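Local atomic coordinates of globin II, extracellular (Lumbricus terrestris, PDB entry 1X9F), a protein that serves as a haem-bearing globin subunit of the earthworm's giant extracellular haemoglobin, binding carbon monoxide in this structure and probably carrying oxygen in the animal. Residues Ile33-Phe38 with Asp55-Ala60; Ala39-Ser44 with Phe106-Thr111. One frame throughout, in Å; residues are numbered along the deposited sequence.

Overall arrangement
Helix 23-40 carries 33-38 of contact 1, and its last residues with the corner after them make 39-44 of contact 2. Contact 1 closes the shorter loop, bringing the chain back at 55-60, the turn that leads into helix 59-77. Contact 2 closes a much longer one, reaching helix 103-121 at 106-111 after 61 intervening residues. Because the segments alternate along the chain, the two loops cross. Their centres lie 12 Å apart, and they meet directly: W34 CZ2 packs 3.3 Å from F109 CE2, and F38 CD2 lies 3.4 Å from S44 OG. Helix 23-40 is thereby tied to the turn before helix 59-77 and to helix 103-121.

Contact 1 of 2, residues Ile33-Phe38 with Asp55-Ala60; sequences IWRATF and DTSHPA. With CMO (carbon monoxide), chain P.
R35 and F38, one helical turn apart on helix 23-40, both reach the side chain of T56. The inner side is apolar and buried: F38 CE1, at the edge of the ring, meets T56 CG2 at 4.0 Å, with F61 of helix 59-77 and R45 adding cover. A chi1 of 43° sets T56 OG1 between the backbone N and the carbonyl carbon, toward R35, and leaves CG2 anti to the carbonyl carbon, against the ring. The close part is polar: the extended R35 chain brings its guanidinium up side-on, and two nitrogens grip the one oxygen, NE at 2.8 Å and NH2 at 3.0 Å from T56 OG1. Neither bond is straight, with N-H...O angles of 145° and 135°, as expected when two donors share an acceptor. Farther out R35 and S57 are exposed to solvent, and R35 NH2 stands 3.4 Å from S57 OG. A type I turn from D55 to H58 presents T56, and H58 then N-caps helix 59-77 through A60 N to ND1. With W34 of the same segment lining the carbon monoxide pocket, this is the globin B helix meeting the turn that starts the E helix.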
# COMPACT_ATOMS: atom_id res chain seq x y z
N ILE B 33 -8.79 36.68 -24.34
CA ILE B 33 -9.36 36.74 -25.69
C ILE B 33 -10.04 38.09 -25.99
O ILE B 33 -9.77 38.68 -27.04
CB ILE B 33 -10.32 35.54 -25.96
CG1 ILE B 33 -9.52 34.22 -26.03
CG2 ILE B 33 -11.07 35.74 -27.28
CD1 ILE B 33 -10.38 32.97 -25.84
N TRP B 34 -10.88 38.57 -25.07
CA TRP B 34 -11.55 39.87 -25.25
C TRP B 34 -10.60 41.07 -25.26
O TRP B 34 -10.80 42.00 -26.04
CB TRP B 34 -12.75 40.04 -24.29
CG TRP B 34 -13.90 39.32 -24.87
CD1 TRP B 34 -14.46 38.15 -24.43
CD2 TRP B 34 -14.58 39.66 -26.08
NE1 TRP B 34 -15.47 37.77 -25.28
CE2 TRP B 34 -15.56 38.67 -26.31
CE3 TRP B 34 -14.46 40.71 -27.00
CZ2 TRP B 34 -16.40 38.71 -27.40
CZ3 TRP B 34 -15.30 40.75 -28.09
CH2 TRP B 34 -16.26 39.75 -28.28
N ARG B 35 -9.57 41.03 -24.43
CA ARG B 35 -8.54 42.08 -24.46
C ARG B 35 -7.77 42.09 -25.77
O ARG B 35 -7.47 43.16 -26.30
CB ARG B 35 -7.57 41.92 -23.30
CG ARG B 35 -8.18 42.36 -22.01
CD ARG B 35 -7.42 41.91 -20.81
NE ARG B 35 -8.08 42.41 -19.62
CZ ARG B 35 -7.99 41.84 -18.42
NH1 ARG B 35 -7.25 40.75 -18.24
NH2 ARG B 35 -8.63 42.38 -17.39
N ALA B 36 -7.43 40.90 -26.26
CA ALA B 36 -6.75 40.79 -27.54
C ALA B 36 -7.65 41.30 -28.66
O ALA B 36 -7.17 41.97 -29.58
CB ALA B 36 -6.32 39.35 -27.79
N THR B 37 -8.95 41.02 -28.57
CA THR B 37 -9.92 41.54 -29.54
C THR B 37 -9.93 43.06 -29.51
O THR B 37 -9.76 43.70 -30.55
CB THR B 37 -11.34 40.99 -29.25
OG1 THR B 37 -11.33 39.56 -29.32
CG2 THR B 37 -12.32 41.39 -30.36
N PHE B 38 -10.12 43.63 -28.32
CA PHE B 38 -10.18 45.08 -28.15
C PHE B 38 -8.87 45.76 -28.56
O PHE B 38 -8.91 46.84 -29.14
CB PHE B 38 -10.55 45.49 -26.72
CG PHE B 38 -11.93 45.08 -26.28
CD1 PHE B 38 -12.20 44.84 -24.94
CD2 PHE B 38 -12.96 44.91 -27.21
CE1 PHE B 38 -13.46 44.46 -24.53
CE2 PHE B 38 -14.23 44.53 -26.80
CZ PHE B 38 -14.48 44.30 -25.46
N ASP B 55 -14.50 47.91 -18.62
CA ASP B 55 -13.66 47.31 -17.60
C ASP B 55 -13.72 45.80 -17.71
O ASP B 55 -14.73 45.20 -17.34
CB ASP B 55 -14.13 47.79 -16.23
CG ASP B 55 -13.51 47.01 -15.09
OD1 ASP B 55 -12.40 46.45 -15.23
OD2 ASP B 55 -14.09 46.92 -13.99
N THR B 56 -12.65 45.19 -18.21
CA THR B 56 -12.64 43.74 -18.46
C THR B 56 -12.49 42.91 -17.18
O THR B 56 -12.54 41.68 -17.22
CB THR B 56 -11.55 43.36 -19.48
OG1 THR B 56 -10.34 44.08 -19.19
CG2 THR B 56 -11.92 43.84 -20.89
N SER B 57 -12.29 43.59 -16.06
CA SER B 57 -12.19 42.94 -14.76
C SER B 57 -13.54 42.94 -14.07
O SER B 57 -13.73 42.25 -13.07
CB SER B 57 -11.16 43.65 -13.87
OG SER B 57 -9.89 43.67 -14.50
N HIS B 58 -14.48 43.72 -14.61
CA HIS B 58 -15.79 43.80 -14.01
C HIS B 58 -16.46 42.42 -14.04
O HIS B 58 -16.34 41.70 -15.04
CB HIS B 58 -16.63 44.85 -14.73
CG HIS B 58 -17.85 45.23 -13.98
ND1 HIS B 58 -18.93 44.38 -13.86
CD2 HIS B 58 -18.17 46.35 -13.28
CE1 HIS B 58 -19.86 44.95 -13.12
NE2 HIS B 58 -19.43 46.16 -12.77
N PRO B 59 -17.13 42.03 -12.96
CA PRO B 59 -17.78 40.72 -12.88
C PRO B 59 -18.82 40.48 -13.99
O PRO B 59 -18.91 39.36 -14.52
CB PRO B 59 -18.45 40.73 -11.50
CG PRO B 59 -18.56 42.17 -11.15
CD PRO B 59 -17.32 42.80 -11.71
N ALA B 60 -19.59 41.51 -14.33
CA ALA B 60 -20.55 41.43 -15.42
C ALA B 60 -19.87 41.16 -16.75
O ALA B 60 -20.43 40.50 -17.63
CB ALA B 60 -21.38 42.69 -15.50
C CMO P . -19.55 37.86 -27.83
O CMO P . -18.88 38.67 -27.14

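Contact 2 of 2, residues Ala39-Ser44 with Phe106-Thr111. With HEM (protoporphyrin IX containing Fe), chain O.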
# COMPACT_ATOMS: atom_id res chain seq x y z
N ALA B 39 -7.73 45.15 -28.27
CA ALA B 39 -6.44 45.71 -28.68
C ALA B 39 -6.38 45.86 -30.20
O ALA B 39 -5.76 46.80 -30.72
CB ALA B 39 -5.28 44.85 -28.19
N GLN B 40 -7.04 44.95 -30.90
CA GLN B 40 -7.00 44.95 -32.35
C GLN B 40 -8.07 45.83 -33.00
O GLN B 40 -7.81 46.50 -33.99
CB GLN B 40 -7.07 43.53 -32.91
CG GLN B 40 -6.85 43.53 -34.40
CD GLN B 40 -6.81 42.16 -35.00
OE1 GLN B 40 -6.17 41.26 -34.47
NE2 GLN B 40 -7.49 41.99 -36.13
N VAL B 41 -9.28 45.80 -32.44
CA VAL B 41 -10.35 46.67 -32.91
C VAL B 41 -11.04 47.38 -31.74
O VAL B 41 -12.16 47.03 -31.36
CB VAL B 41 -11.39 45.90 -33.76
CG1 VAL B 41 -10.85 45.64 -35.16
CG2 VAL B 41 -11.83 44.61 -33.08
N PRO B 42 -10.36 48.38 -31.19
CA PRO B 42 -10.86 49.11 -30.02
C PRO B 42 -12.26 49.68 -30.21
O PRO B 42 -12.98 49.88 -29.22
CB PRO B 42 -9.84 50.23 -29.82
CG PRO B 42 -9.09 50.31 -31.11
CD PRO B 42 -9.07 48.92 -31.65
N GLU B 43 -12.65 49.94 -31.45
CA GLU B 43 -14.00 50.39 -31.79
C GLU B 43 -15.08 49.46 -31.26
O GLU B 43 -16.16 49.90 -30.87
CB GLU B 43 -14.16 50.48 -33.30
CG GLU B 43 -13.14 51.37 -33.99
CD GLU B 43 -13.39 52.84 -33.74
OE1 GLU B 43 -13.59 53.25 -32.57
OE2 GLU B 43 -13.38 53.61 -34.73
N SER B 44 -14.78 48.16 -31.26
CA SER B 44 -15.77 47.13 -30.96
C SER B 44 -16.22 47.17 -29.52
O SER B 44 -17.29 46.67 -29.17
CB SER B 44 -15.19 45.74 -31.28
OG SER B 44 -14.14 45.43 -30.38
N PHE B 106 -15.54 40.13 -36.21
CA PHE B 106 -15.41 38.66 -36.15
C PHE B 106 -14.00 38.28 -36.52
O PHE B 106 -13.47 37.29 -36.03
CB PHE B 106 -16.37 37.97 -37.12
CG PHE B 106 -17.78 38.00 -36.68
CD1 PHE B 106 -18.65 38.95 -37.19
CD2 PHE B 106 -18.25 37.09 -35.73
CE1 PHE B 106 -19.96 38.99 -36.78
CE2 PHE B 106 -19.57 37.13 -35.31
CZ PHE B 106 -20.42 38.08 -35.83
N ASP B 107 -13.40 39.09 -37.38
CA ASP B 107 -12.05 38.85 -37.84
C ASP B 107 -11.01 39.04 -36.73
O ASP B 107 -10.13 38.19 -36.56
CB ASP B 107 -11.73 39.76 -39.02
CG ASP B 107 -10.51 39.29 -39.78
OD1 ASP B 107 -10.61 38.27 -40.49
OD2 ASP B 107 -9.41 39.88 -39.72
N ALA B 108 -11.12 40.12 -35.97
CA ALA B 108 -10.21 40.36 -34.84
C ALA B 108 -10.39 39.31 -33.75
O ALA B 108 -9.41 38.84 -33.16
CB ALA B 108 -10.42 41.75 -34.28
N PHE B 109 -11.64 38.94 -33.50
CA PHE B 109 -11.96 37.93 -32.51
C PHE B 109 -11.24 36.63 -32.85
O PHE B 109 -10.60 36.03 -31.99
CB PHE B 109 -13.47 37.70 -32.45
CG PHE B 109 -13.91 36.91 -31.26
CD1 PHE B 109 -14.39 35.62 -31.41
CD2 PHE B 109 -13.83 37.45 -29.98
CE1 PHE B 109 -14.80 34.89 -30.30
CE2 PHE B 109 -14.23 36.73 -28.88
CZ PHE B 109 -14.72 35.44 -29.03
N LYS B 110 -11.34 36.21 -34.11
CA LYS B 110 -10.69 35.00 -34.56
C LYS B 110 -9.18 35.06 -34.33
O LYS B 110 -8.58 34.09 -33.87
CB LYS B 110 -10.98 34.77 -36.04
CG LYS B 110 -10.29 33.54 -36.60
CD LYS B 110 -10.68 33.30 -38.04
CE LYS B 110 -9.91 34.22 -38.98
NZ LYS B 110 -9.89 33.64 -40.36
N THR B 111 -8.57 36.21 -34.64
CA THR B 111 -7.13 36.40 -34.45
C THR B 111 -6.79 36.27 -32.98
O THR B 111 -5.79 35.67 -32.61
CB THR B 111 -6.72 37.79 -34.97
OG1 THR B 111 -7.00 37.87 -36.38
CG2 THR B 111 -5.21 37.99 -34.90
CHA HEM O . -23.48 38.01 -26.85
CHB HEM O . -21.26 34.10 -28.74
CHC HEM O . -18.51 37.00 -31.56
CHD HEM O . -20.91 40.91 -29.84
C1A HEM O . -23.04 36.63 -27.07
C2A HEM O . -23.59 35.59 -26.32
C3A HEM O . -22.95 34.38 -26.84
C4A HEM O . -22.09 34.95 -27.90
CMA HEM O . -23.13 32.95 -26.41
CAA HEM O . -24.57 35.67 -25.17
CBA HEM O . -26.01 35.51 -25.59
CGA HEM O . -26.83 35.73 -24.34
O1A HEM O . -26.91 34.81 -23.50
O2A HEM O . -27.39 36.84 -24.19
C1B HEM O . -20.27 34.58 -29.70
C2B HEM O . -19.44 33.69 -30.34
C3B HEM O . -18.70 34.52 -31.12
C4B HEM O . -19.10 35.82 -30.92
CMB HEM O . -19.36 32.19 -30.22
CAB HEM O . -17.75 34.01 -31.90
CBB HEM O . -16.86 33.40 -32.66
C1C HEM O . -18.92 38.38 -31.28
C2C HEM O . -18.25 39.43 -31.88
C3C HEM O . -18.93 40.53 -31.41
C4C HEM O . -19.93 40.06 -30.55
CMC HEM O . -17.09 39.33 -32.84
CAC HEM O . -18.60 41.94 -31.76
CBC HEM O . -17.36 42.39 -31.54
C1D HEM O . -21.89 40.44 -28.83
C2D HEM O . -22.66 41.34 -28.10
C3D HEM O . -23.40 40.57 -27.23
C4D HEM O . -22.97 39.19 -27.56
CMD HEM O . -22.68 42.85 -28.23
CAD HEM O . -24.42 41.01 -26.22
CBD HEM O . -23.77 41.63 -25.00
CGD HEM O . -24.87 41.98 -24.04
O1D HEM O . -25.57 41.07 -23.55
O2D HEM O . -25.05 43.19 -23.77
NA HEM O . -22.16 36.29 -28.07
NB HEM O . -20.10 35.89 -30.03
NC HEM O . -19.97 38.71 -30.48
ND HEM O . -22.04 39.13 -28.53
FE HEM O . -21.12 37.50 -29.33
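Q40 and A108 bring the backbones closest, CA to CA 6.1 Å, where the end of the globin B helix and the corner after it pack on the G helix, here helix 103-121. Q40 comes first. Its CG lies anti to the backbone N (chi1 -172°), the start of an extended chain that lays the amide over A108 with OE1 at T111: NE2 sits 3.4 Å from A108 CA, and OE1 3.4 Å from T111 CG2, the side chains of Q40 and T111 crossing at about a right angle. None of this is hydrogen-bonded; the contact rests on packing. T111 is fixed from its own helix, OG1 and N both donating to D107 O from opposite faces of that carbonyl. An alanine at this position removes OG1 and CG2, which would probably leave D107 O with the backbone N as its one donor in the segment and the Q40 amide freer to turn. V41 follows, where the helix ends and the chain turns into the corner, and its CG2 meets A108 CB at 3.4 Å. While A108 faces this corner, F106 and F109 line the haem pocket: HEM CMC lies over one face of the F106 ring, and F109 CE1 is 3.5 Å from HEM CBB. S44 ends the segment by folding back, its N and OG both donating to one acceptor, with OG 2.7 Å from V41 O.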